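Local coordinates for hemopexin fold protein CP4 (Vigna unguiculata, PDB 3OYO) that is a seed protein of unsettled function that folds as a four-bladed haemopexin propeller and binds a calcium ion, at residues Val25-Thr30 with Asp36-Asn41; Gly164-Ser169 with Gly207-Ile212; Ile212-Gly215 with Leu219-Ile222. All blocks are in the same frame, centred on the assembly; numbering follows the deposited sequence.

All three contacts lie on the outer part of a four-bladed haemopexin propeller. Contact 1 comes first along the chain and joins the last two strands of the first sheet, 23-28 and 37-44. Contact 2 sets the loop before the fourth sheet against strand 205-211, the last strand of that sheet. Contact 3 follows directly, in helix 212-215 and the tail after it, and shares I212 with contact 2. The centres of contacts 1 and 3 are 12 Å apart, and the two touch through I38 with I222 and L27 with L219. The last segment thus meets the first sheet, where the ring closes. Contacts 1 and 2 lie 23 Å apart between centres and do not touch.

Contact 1 of 3, residues Val25-Thr30 with Asp36-Asn41; sequences VRLHYT and DTILTN
R26 extends its side chain with CG anti to the backbone N (chi1 177°), then bends at chi3 (55°), and this turns its guanidinium toward T40. T40 sets OG1 beside its own backbone N (chi1 -61°), on the side facing R26. The two side chains meet side-on. R26 NE lies 2.8 Å from T40 OG1 and R26 NH2 lies 3.1 Å from the same T40 OG1. Both are hydrogen bonds, and the oxygen sits in the guanidinium plane. L39 CB lies over one face of this group, toward its rim, 3.5 Å from R26 NH2. R26 NH1 forms a salt bridge with E15 on strand 15-20, so the group is held from two directions.

The segments are antiparallel, the outer hairpin of the first propeller blade. A classic beta bulge breaks the pairing: L39 and T40 both face R26. R26 O accepts two backbone bonds, from L39 N at 2.8 Å and from T40 N at 3.1 Å. Beyond the bulge, H28 and T37 form a regular hydrogen-bonded pair.

L27 and I38 point to the other face of the sheet. L27 CD2 presses on I38 CG1 at 3.4 Å, tighter than usual for two carbons. W216 also touches L27 on this side. L39 CD1 reaches H28 CB at 3.7 Å, on the face that carries R26. At the loop end of the hairpin, D36 OD1 accepts from T30 N at 3.0 Å. Y29 OH is hydrogen-bonded to H178.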
loop_
_atom_site.group_PDB
_atom_site.type_symbol
_atom_site.label_atom_id
_atom_site.label_comp_id
_atom_site.label_asym_id
_atom_site.label_seq_id
_atom_site.Cartn_x
_atom_site.Cartn_y
_atom_site.Cartn_z
ATOM N N VAL A 25 -0.167 -6.862 10.924
ATOM C CA VAL A 25 1.021 -7.647 11.321
ATOM C C VAL A 25 2.202 -6.923 10.729
ATOM O O VAL A 25 2.057 -6.160 9.763
ATOM C CB VAL A 25 0.975 -9.118 10.806
ATOM C CG1 VAL A 25 -0.198 -9.860 11.452
ATOM C CG2 VAL A 25 0.859 -9.189 9.274
ATOM N N ARG A 26 3.355 -7.132 11.330
ATOM C CA ARG A 26 4.592 -6.613 10.804
ATOM C C ARG A 26 5.442 -7.825 10.463
ATOM O O ARG A 26 5.686 -8.664 11.319
ATOM C CB ARG A 26 5.306 -5.732 11.855
ATOM C CG ARG A 26 6.638 -5.209 11.411
ATOM C CD ARG A 26 7.236 -4.314 12.473
ATOM N NE ARG A 26 7.313 -5.023 13.750
ATOM C CZ ARG A 26 8.451 -5.327 14.337
ATOM N NH1 ARG A 26 9.598 -4.921 13.780
ATOM N NH2 ARG A 26 8.446 -5.979 15.496
ATOM N N LEU A 27 5.907 -7.895 9.212
ATOM C CA LEU A 27 6.693 -9.038 8.746
ATOM C C LEU A 27 8.107 -8.688 8.324
ATOM O O LEU A 27 8.374 -7.592 7.818
ATOM C CB LEU A 27 6.078 -9.755 7.551
ATOM C CG LEU A 27 4.655 -10.228 7.356
ATOM C CD1 LEU A 27 4.692 -11.188 6.200
ATOM C CD2 LEU A 27 4.060 -10.896 8.623
ATOM N N HIS A 28 8.997 -9.659 8.510
ATOM C CA HIS A 28 10.308 -9.585 7.927
ATOM C C HIS A 28 10.218 -10.520 6.723
ATOM O O HIS A 28 9.746 -11.659 6.823
ATOM C CB HIS A 28 11.392 -10.052 8.906
ATOM C CG HIS A 28 12.720 -10.244 8.248
ATOM N ND1 HIS A 28 13.565 -9.193 7.977
ATOM C CD2 HIS A 28 13.327 -11.353 7.762
ATOM C CE1 HIS A 28 14.632 -9.641 7.345
ATOM N NE2 HIS A 28 14.516 -10.949 7.211
ATOM N N TYR A 29 10.642 -10.041 5.561
ATOM C CA TYR A 29 10.524 -10.856 4.370
ATOM C C TYR A 29 11.873 -10.973 3.658
ATOM O O TYR A 29 12.801 -10.188 3.893
ATOM C CB TYR A 29 9.400 -10.299 3.471
ATOM C CG TYR A 29 9.688 -8.920 2.879
ATOM C CD1 TYR A 29 9.719 -7.774 3.696
ATOM C CD2 TYR A 29 9.953 -8.774 1.508
ATOM C CE1 TYR A 29 10.000 -6.516 3.160
ATOM C CE2 TYR A 29 10.222 -7.516 0.964
ATOM C CZ TYR A 29 10.268 -6.409 1.789
ATOM O OH TYR A 29 10.575 -5.190 1.260
ATOM N N THR A 30 11.964 -11.984 2.797
ATOM C CA THR A 30 13.161 -12.265 2.021
ATOM C C THR A 30 12.741 -12.623 0.629
ATOM O O THR A 30 12.251 -13.733 0.396
ATOM C CB THR A 30 14.021 -13.420 2.609
ATOM O OG1 THR A 30 14.359 -13.098 3.968
ATOM C CG2 THR A 30 15.351 -13.545 1.766
ATOM N N ASP A 36 9.393 -16.135 5.102
ATOM C CA ASP A 36 8.988 -14.893 5.766
ATOM C C ASP A 36 8.594 -15.119 7.227
ATOM O O ASP A 36 8.121 -16.181 7.592
ATOM C CB ASP A 36 7.917 -14.179 4.942
ATOM C CG ASP A 36 8.354 -14.006 3.487
ATOM O OD1 ASP A 36 9.515 -13.578 3.271
ATOM O OD2 ASP A 36 7.570 -14.337 2.566
ATOM N N THR A 37 8.827 -14.118 8.057
ATOM C CA THR A 37 8.631 -14.254 9.514
ATOM C C THR A 37 7.828 -13.086 10.139
ATOM O O THR A 37 8.066 -11.902 9.821
ATOM C CB THR A 37 10.023 -14.418 10.176
ATOM O OG1 THR A 37 10.338 -15.818 10.276
ATOM C CG2 THR A 37 10.102 -13.773 11.535
ATOM N N ILE A 38 6.883 -13.433 11.007
ATOM C CA ILE A 38 6.124 -12.437 11.761
ATOM C C ILE A 38 6.877 -11.842 12.949
ATOM O O ILE A 38 7.268 -12.544 13.910
ATOM C CB ILE A 38 4.756 -12.982 12.254
ATOM C CG1 ILE A 38 3.840 -13.312 11.060
ATOM C CG2 ILE A 38 4.057 -11.903 13.156
ATOM C CD1 ILE A 38 2.788 -14.326 11.379
ATOM N N LEU A 39 7.071 -10.537 12.896
ATOM C CA LEU A 39 7.754 -9.858 13.961
ATOM C C LEU A 39 6.726 -9.273 14.911
ATOM O O LEU A 39 6.985 -9.180 16.123
ATOM C CB LEU A 39 8.689 -8.780 13.427
ATOM C CG LEU A 39 9.771 -9.192 12.418
ATOM C CD1 LEU A 39 10.482 -7.964 11.885
ATOM C CD2 LEU A 39 10.816 -10.139 13.035
ATOM N N THR A 40 5.574 -8.850 14.383
ATOM C CA THR A 40 4.489 -8.376 15.252
ATOM C C THR A 40 3.226 -9.139 14.944
ATOM O O THR A 40 2.653 -8.981 13.864
ATOM C CB THR A 40 4.189 -6.879 15.082
ATOM O OG1 THR A 40 5.344 -6.131 15.422
ATOM C CG2 THR A 40 3.088 -6.485 16.035
ATOM N N ASN A 41 2.796 -9.961 15.895
ATOM C CA ASN A 41 1.554 -10.737 15.783
ATOM C C ASN A 41 0.329 -9.886 15.511
ATOM O O ASN A 41 0.301 -8.703 15.864
ATOM C CB ASN A 41 1.334 -11.594 17.024
ATOM C CG ASN A 41 2.123 -12.872 16.968
ATOM O OD1 ASN A 41 1.978 -13.650 16.021
ATOM N ND2 ASN A 41 2.981 -13.100 17.964
#

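Contact 2 of 3, residues Gly164-Ser169 with Gly207-Ile212; sequences GTEFES and GNIRPI
The backbones of G164-S169 and G207-I212 stay well apart, 8.9 Å between T165 CA and I209 CA at their nearest, and no hydrogen bond joins them. Side chains alone bridge the gap, and I209 carries one whole side of it. This is the fourth blade of the haemopexin propeller. I209 lies on its outermost strand, 205-211, and the partner is the loop that leads into the blade.

I209 reaches the loop with CD1, the end of its longer branch. CG1 stands anti to the carbonyl carbon (chi1 -55°), and the branch runs on extended toward the loop. CD1 meets three residues there. F167 CE2 is 3.7 Å from I209 CD1, and E166 OE1 is 3.6 Å from the same I209 CD1. T165 CB closes the group, in looser contact. The F167 ring takes I209 CG1 at its edge, in the ring plane. Its centre is covered on one face by E166 CD. The carboxylate of E166 thus lies over the ring face, and its OE1 touches the isoleucine that sits at the ring edge. OE1 is buried by the contact and has no polar partner in the model, which would probably raise its affinity for a proton.

The loop is shaped by its own bonds. T165 to E168 form a type I turn, closed by E168 N to T165 O at 3.2 Å. T165 OG1 accepts from F167 N, an ST turn, and is also hydrogen-bonded to L162 O. K187 NZ bonds to E166 O and ties the loop to strand 182-187. V192 and L185 pack against F167 from within the blade. E168 OE2 accepts from G164 N at 2.8 Å, the donor lying well above the carboxylate plane.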
loop_
_atom_site.group_PDB
_atom_site.type_symbol
_atom_site.label_atom_id
_atom_site.label_comp_id
_atom_site.label_asym_id
_atom_site.label_seq_id
_atom_site.Cartn_x
_atom_site.Cartn_y
_atom_site.Cartn_z
ATOM N N GLY A 164 -5.646 -8.133 -18.931
ATOM C CA GLY A 164 -6.158 -9.473 -19.077
ATOM C C GLY A 164 -6.039 -10.255 -17.801
ATOM O O GLY A 164 -6.586 -11.327 -17.707
ATOM N N THR A 165 -5.365 -9.718 -16.796
ATOM C CA THR A 165 -5.212 -10.420 -15.517
ATOM C C THR A 165 -6.260 -9.906 -14.520
ATOM O O THR A 165 -6.983 -8.947 -14.803
ATOM C CB THR A 165 -3.823 -10.157 -14.916
ATOM O OG1 THR A 165 -3.788 -8.808 -14.416
ATOM C CG2 THR A 165 -2.733 -10.329 -15.995
ATOM N N GLU A 166 -6.313 -10.506 -13.342
ATOM C CA GLU A 166 -7.272 -10.078 -12.320
ATOM C C GLU A 166 -6.961 -8.678 -11.694
ATOM O O GLU A 166 -7.799 -8.079 -11.061
ATOM C CB GLU A 166 -7.477 -11.202 -11.292
ATOM C CG GLU A 166 -7.083 -10.872 -9.892
ATOM C CD GLU A 166 -5.637 -11.196 -9.580
ATOM O OE1 GLU A 166 -4.800 -10.996 -10.470
ATOM O OE2 GLU A 166 -5.340 -11.628 -8.431
ATOM N N PHE A 167 -5.770 -8.154 -11.952
ATOM C CA PHE A 167 -5.317 -6.817 -11.557
ATOM C C PHE A 167 -5.799 -5.705 -12.468
ATOM O O PHE A 167 -5.773 -4.527 -12.093
ATOM C CB PHE A 167 -3.779 -6.793 -11.509
ATOM C CG PHE A 167 -3.211 -7.763 -10.526
ATOM C CD1 PHE A 167 -3.325 -7.540 -9.150
ATOM C CD2 PHE A 167 -2.622 -8.948 -10.956
ATOM C CE1 PHE A 167 -2.816 -8.475 -8.222
ATOM C CE2 PHE A 167 -2.132 -9.910 -10.030
ATOM C CZ PHE A 167 -2.225 -9.657 -8.656
ATOM N N GLU A 168 -6.243 -6.074 -13.670
ATOM C CA GLU A 168 -6.674 -5.107 -14.668
ATOM C C GLU A 168 -7.767 -4.182 -14.181
ATOM O O GLU A 168 -7.801 -2.982 -14.553
ATOM C CB GLU A 168 -7.140 -5.841 -15.945
ATOM C CG GLU A 168 -7.488 -4.904 -17.087
ATOM C CD GLU A 168 -8.025 -5.614 -18.320
ATOM O OE1 GLU A 168 -8.468 -4.896 -19.236
ATOM O OE2 GLU A 168 -8.032 -6.858 -18.373
ATOM N N SER A 169 -8.697 -4.720 -13.390
ATOM C CA SER A 169 -9.796 -3.872 -12.919
ATOM C C SER A 169 -9.645 -3.426 -11.447
ATOM O O SER A 169 -10.601 -2.976 -10.827
ATOM C CB SER A 169 -11.140 -4.518 -13.154
ATOM O OG SER A 169 -11.253 -5.621 -12.295
ATOM N N GLY A 207 5.341 -11.528 -12.744
ATOM C CA GLY A 207 5.594 -12.939 -12.394
ATOM C C GLY A 207 4.298 -13.673 -12.577
ATOM O O GLY A 207 3.302 -13.040 -12.901
ATOM N N ASN A 208 4.271 -14.986 -12.351
ATOM C CA ASN A 208 2.976 -15.699 -12.349
ATOM C C ASN A 208 2.228 -15.433 -11.026
ATOM O O ASN A 208 2.847 -15.192 -9.969
ATOM C CB ASN A 208 3.123 -17.202 -12.658
ATOM C CG ASN A 208 4.331 -17.814 -11.987
ATOM O OD1 ASN A 208 4.454 -17.768 -10.769
ATOM N ND2 ASN A 208 5.245 -18.379 -12.782
ATOM N N ILE A 209 0.908 -15.435 -11.117
ATOM C CA ILE A 209 0.029 -15.099 -9.995
ATOM C C ILE A 209 -0.151 -16.314 -9.108
ATOM O O ILE A 209 -0.249 -17.417 -9.627
ATOM C CB ILE A 209 -1.304 -14.593 -10.518
ATOM C CG1 ILE A 209 -1.053 -13.406 -11.476
ATOM C CG2 ILE A 209 -2.292 -14.283 -9.354
ATOM C CD1 ILE A 209 -2.300 -12.948 -12.207
ATOM N N ARG A 210 -0.143 -16.092 -7.785
ATOM C CA ARG A 210 -0.152 -17.165 -6.778
ATOM C C ARG A 210 -1.074 -16.815 -5.612
ATOM O O ARG A 210 -1.363 -15.641 -5.379
ATOM C CB ARG A 210 1.243 -17.359 -6.181
ATOM C CG ARG A 210 2.195 -18.027 -7.095
ATOM C CD ARG A 210 3.601 -17.888 -6.576
ATOM N NE ARG A 210 4.522 -18.436 -7.567
ATOM C CZ ARG A 210 5.848 -18.342 -7.525
ATOM N NH1 ARG A 210 6.442 -17.690 -6.527
ATOM N NH2 ARG A 210 6.580 -18.892 -8.499
ATOM N N PRO A 211 -1.563 -17.837 -4.899
ATOM C CA PRO A 211 -2.373 -17.562 -3.730
ATOM C C PRO A 211 -1.479 -16.979 -2.649
ATOM O O PRO A 211 -0.355 -17.425 -2.455
ATOM C CB PRO A 211 -2.908 -18.942 -3.342
ATOM C CG PRO A 211 -2.860 -19.759 -4.636
ATOM C CD PRO A 211 -1.548 -19.285 -5.217
ATOM N N ILE A 212 -1.988 -15.964 -1.967
ATOM C CA ILE A 212 -1.241 -15.284 -0.911
ATOM C C ILE A 212 -0.704 -16.262 0.158
ATOM O O ILE A 212 0.451 -16.170 0.629
ATOM C CB ILE A 212 -2.134 -14.193 -0.239
ATOM C CG1 ILE A 212 -2.411 -13.058 -1.234
ATOM C CG2 ILE A 212 -1.468 -13.647 1.011
ATOM C CD1 ILE A 212 -3.554 -12.025 -0.775
#

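Contact 3 of 3, residues Ile212-Gly215 with Leu219-Ile222; sequences ILDG and LKGI
The carboxylate of D214 is the flat side-chain group here, and it turns OD1 toward the end of K220. D214 OD1 lies 4.3 Å from K220 CE and 4.7 Å from K220 NZ. The opposite charges are near but not in contact, and any attraction would be weak.

The K220 chain is fully extended beyond CG and runs alongside the backbone carbonyl of L213. K220 CE comes to 3.0 Å from L213 O, a close approach of a carbon that is not a hydrogen bond. K220 CG also meets L213 CB at 4.0 Å.

Helix 212-215 follows the outermost strand of the fourth propeller blade, and the chain then turns back past it. L219 to I222 make a type II turn, with G221 at positive phi and I222 N bonded to L219 O at 2.9 Å. The turn directs I222 onto I38 and L42 of the first blade.

L213 sends CD2 over the start of this turn, 4.0 Å from L219 CB. Deeper in, I212 CG2 meets L219 CD1 at 4.2 Å. Y3 touches both I212 and L213.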
loop_
_atom_site.group_PDB
_atom_site.type_symbol
_atom_site.label_atom_id
_atom_site.label_comp_id
_atom_site.label_asym_id
_atom_site.label_seq_id
_atom_site.Cartn_x
_atom_site.Cartn_y
_atom_site.Cartn_z
ATOM N N ILE A 212 -1.988 -15.964 -1.967
ATOM C CA ILE A 212 -1.241 -15.284 -0.911
ATOM C C ILE A 212 -0.704 -16.262 0.158
ATOM O O ILE A 212 0.451 -16.170 0.629
ATOM C CB ILE A 212 -2.134 -14.193 -0.239
ATOM C CG1 ILE A 212 -2.411 -13.058 -1.234
ATOM C CG2 ILE A 212 -1.468 -13.647 1.011
ATOM C CD1 ILE A 212 -3.554 -12.025 -0.775
ATOM N N LEU A 213 -1.558 -17.182 0.562
ATOM C CA LEU A 213 -1.208 -18.134 1.595
ATOM C C LEU A 213 -0.169 -19.133 1.156
ATOM O O LEU A 213 0.348 -19.846 1.988
ATOM C CB LEU A 213 -2.464 -18.843 2.121
ATOM C CG LEU A 213 -3.490 -17.910 2.810
ATOM C CD1 LEU A 213 -4.709 -18.715 3.196
ATOM C CD2 LEU A 213 -2.902 -17.217 3.981
ATOM N N ASP A 214 0.191 -19.139 -0.121
ATOM C CA ASP A 214 1.285 -19.978 -0.606
ATOM C C ASP A 214 2.571 -19.210 -0.771
ATOM O O ASP A 214 3.658 -19.765 -0.591
ATOM C CB ASP A 214 0.915 -20.634 -1.953
ATOM C CG ASP A 214 -0.144 -21.675 -1.799
ATOM O OD1 ASP A 214 -0.142 -22.369 -0.771
ATOM O OD2 ASP A 214 -1.001 -21.804 -2.679
ATOM N N GLY A 215 2.469 -17.943 -1.131
ATOM C CA GLY A 215 3.652 -17.110 -1.260
ATOM C C GLY A 215 4.122 -16.603 0.081
ATOM O O GLY A 215 5.295 -16.360 0.253
ATOM N N LEU A 219 1.281 -16.691 6.927
ATOM C CA LEU A 219 0.023 -16.012 7.273
ATOM C C LEU A 219 -1.071 -17.048 7.484
ATOM O O LEU A 219 -2.172 -16.747 7.979
ATOM C CB LEU A 219 -0.369 -14.981 6.194
ATOM C CG LEU A 219 0.575 -13.793 5.969
ATOM C CD1 LEU A 219 -0.039 -12.946 4.921
ATOM C CD2 LEU A 219 0.854 -13.006 7.259
ATOM N N LYS A 220 -0.762 -18.284 7.091
ATOM C CA LYS A 220 -1.749 -19.373 7.187
ATOM C C LYS A 220 -2.281 -19.512 8.607
ATOM O O LYS A 220 -1.512 -19.568 9.552
ATOM C CB LYS A 220 -1.150 -20.698 6.729
ATOM C CG LYS A 220 -0.844 -20.778 5.268
ATOM C CD LYS A 220 -0.169 -22.139 5.012
ATOM C CE LYS A 220 0.202 -22.388 3.544
ATOM N NZ LYS A 220 1.108 -23.594 3.562
ATOM N N GLY A 221 -3.607 -19.534 8.724
ATOM C CA GLY A 221 -4.289 -19.671 10.015
ATOM C C GLY A 221 -4.391 -18.381 10.785
ATOM O O GLY A 221 -4.741 -18.376 11.951
ATOM N N ILE A 222 -4.071 -17.280 10.113
ATOM C CA ILE A 222 -4.090 -15.955 10.698
ATOM C C ILE A 222 -4.847 -15.077 9.734
ATOM O O ILE A 222 -5.700 -14.288 10.148
ATOM C CB ILE A 222 -2.653 -15.430 10.939
ATOM C CG1 ILE A 222 -1.902 -16.405 11.869
ATOM C CG2 ILE A 222 -2.686 -13.985 11.483
ATOM C CD1 ILE A 222 -0.447 -16.081 12.107
#